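Local structure of URE2 protein (Saccharomyces cerevisiae, 1G6W) at residues B[6-11]-B[47-52]. The protein represses genes of nitrogen utilisation by holding GATA transcriptional activators in the cytoplasm and has glutathione peroxidase activity, the part here being its glutathione S-transferase-like globular region. Residues are numbered along the deposited sequence; the frame is centred on the assembly and turned at random.
Sequences YSRITK and NTIFLD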
# COMPACT_ATOMS: atom_id res chain seq x y z
N TYR B 6 -20.84 -14.66 16.47
CA TYR B 6 -20.95 -14.02 15.16
C TYR B 6 -22.15 -14.51 14.35
O TYR B 6 -22.09 -14.61 13.13
CB TYR B 6 -19.67 -14.26 14.35
CG TYR B 6 -19.15 -15.68 14.46
CD1 TYR B 6 -18.39 -16.07 15.57
CD2 TYR B 6 -19.43 -16.63 13.49
CE1 TYR B 6 -17.92 -17.37 15.69
CE2 TYR B 6 -18.97 -17.94 13.61
CZ TYR B 6 -18.22 -18.30 14.71
OH TYR B 6 -17.76 -19.59 14.85
N SER B 7 -23.24 -14.80 15.05
CA SER B 7 -24.46 -15.27 14.41
C SER B 7 -24.96 -14.26 13.37
O SER B 7 -25.43 -14.63 12.30
CB SER B 7 -25.54 -15.51 15.48
OG SER B 7 -26.74 -15.99 14.91
N ARG B 8 -24.83 -12.97 13.70
CA ARG B 8 -25.25 -11.90 12.80
C ARG B 8 -24.44 -11.87 11.51
O ARG B 8 -24.99 -11.71 10.42
CB ARG B 8 -25.12 -10.55 13.52
CG ARG B 8 -25.50 -9.35 12.66
CD ARG B 8 -25.25 -8.02 13.36
NE ARG B 8 -23.85 -7.81 13.71
CZ ARG B 8 -23.29 -6.60 13.85
NH1 ARG B 8 -24.02 -5.51 13.66
NH2 ARG B 8 -22.01 -6.49 14.18
N ILE B 9 -23.13 -12.01 11.63
CA ILE B 9 -22.24 -11.99 10.47
C ILE B 9 -22.49 -13.19 9.56
O ILE B 9 -22.49 -13.07 8.33
CB ILE B 9 -20.76 -11.99 10.92
CG1 ILE B 9 -20.50 -10.79 11.84
CG2 ILE B 9 -19.83 -11.96 9.71
CD1 ILE B 9 -20.95 -9.47 11.24
N THR B 10 -22.72 -14.35 10.17
CA THR B 10 -22.97 -15.56 9.41
C THR B 10 -24.32 -15.47 8.69
O THR B 10 -24.49 -16.03 7.62
CB THR B 10 -22.96 -16.80 10.32
OG1 THR B 10 -21.67 -16.93 10.93
CG2 THR B 10 -23.26 -18.06 9.52
N LYS B 11 -25.26 -14.74 9.29
CA LYS B 11 -26.57 -14.56 8.69
C LYS B 11 -26.44 -13.70 7.44
O LYS B 11 -27.03 -14.00 6.40
CB LYS B 11 -27.52 -13.86 9.69
CG LYS B 11 -28.07 -14.76 10.79
CD LYS B 11 -28.40 -13.98 12.07
CE LYS B 11 -29.34 -12.80 11.84
NZ LYS B 11 -29.57 -12.01 13.10
N ASN B 47 -24.07 0.16 3.02
CA ASN B 47 -24.50 -0.05 4.40
C ASN B 47 -23.22 -0.46 5.12
O ASN B 47 -22.37 -1.13 4.54
CB ASN B 47 -25.54 -1.16 4.50
CG ASN B 47 -25.96 -1.43 5.94
OD1 ASN B 47 -26.54 -0.57 6.61
ND2 ASN B 47 -25.66 -2.63 6.43
N THR B 48 -23.09 -0.08 6.38
CA THR B 48 -21.90 -0.41 7.15
C THR B 48 -22.15 -1.37 8.30
O THR B 48 -23.11 -1.23 9.05
CB THR B 48 -21.25 0.86 7.73
OG1 THR B 48 -20.93 1.77 6.67
CG2 THR B 48 -19.98 0.51 8.50
N ILE B 49 -21.27 -2.36 8.43
CA ILE B 49 -21.36 -3.31 9.52
C ILE B 49 -20.15 -3.05 10.39
O ILE B 49 -19.02 -3.17 9.93
CB ILE B 49 -21.27 -4.78 9.04
CG1 ILE B 49 -22.48 -5.16 8.18
CG2 ILE B 49 -21.16 -5.70 10.25
CD1 ILE B 49 -23.76 -5.34 8.94
N PHE B 50 -20.37 -2.68 11.65
CA PHE B 50 -19.25 -2.46 12.55
C PHE B 50 -18.97 -3.76 13.30
O PHE B 50 -19.63 -4.06 14.28
CB PHE B 50 -19.56 -1.35 13.56
CG PHE B 50 -19.73 -0.01 12.93
CD1 PHE B 50 -21.00 0.49 12.66
CD2 PHE B 50 -18.62 0.75 12.57
CE1 PHE B 50 -21.16 1.73 12.04
CE2 PHE B 50 -18.77 1.99 11.95
CZ PHE B 50 -20.04 2.48 11.69
N LEU B 51 -17.99 -4.52 12.82
CA LEU B 51 -17.65 -5.78 13.46
C LEU B 51 -17.29 -5.61 14.93
O LEU B 51 -16.44 -4.79 15.28
CB LEU B 51 -16.49 -6.47 12.73
CG LEU B 51 -16.82 -7.15 11.40
CD1 LEU B 51 -15.57 -7.79 10.85
CD2 LEU B 51 -17.89 -8.21 11.61
N ASP B 52 -17.95 -6.39 15.78
CA ASP B 52 -17.69 -6.36 17.21
C ASP B 52 -16.53 -7.32 17.46
O ASP B 52 -16.74 -8.52 17.63
CB ASP B 52 -18.94 -6.82 17.96
CG ASP B 52 -18.84 -6.61 19.46
OD1 ASP B 52 -17.83 -7.03 20.06
OD2 ASP B 52 -19.79 -6.03 20.03
O HOH W 1 -23.13 -2.86 12.77
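Arg8 and Ile9 reach from the short N-terminal helix 7-12 to the edge strand 46-50 of the thioredoxin-like domain, the N-terminal domain of a glutathione S-transferase fold. The axes of 7-11 and 47-50 come no closer than 11.1 Å and run roughly antiparallel, at 146°, so the link is made by side chains of the helix, meeting both side chains and backbone of 47-52.

The apolar part is small. Ile9 CD1 meets two side chains: Leu51 CD2 at 3.3 Å, the two chains crossing nearly at right angles, and Ile49 CG2 at 3.9 Å, the two isoleucines lying alongside each other and pointing in opposite directions. Leu51 also packs on Phe63 and lies close to His58, which binds glutathione, and Val72, assigned to the same site, so this cluster borders the glutathione site.

The polar part belongs to Arg8. Its chain leaves the helix extended, with CG opposite the backbone N (chi1 178°), then bends at chi3 and brings the guanidinium alongside the strand. Ile49 CG2 sits over one face of this group, 4.1 Å from Arg8 NH2. At the edge, Arg8 NH2 gives a weak hydrogen bond to Phe50 O (3.4 Å, 152°); the same NH2 also forms a salt bridge with Glu57 OE1, which accepts from Asp52 N as well. A water completes the bridge, accepting from Arg8 NH1 at 2.9 Å and from Phe50 N at 3.0 Å.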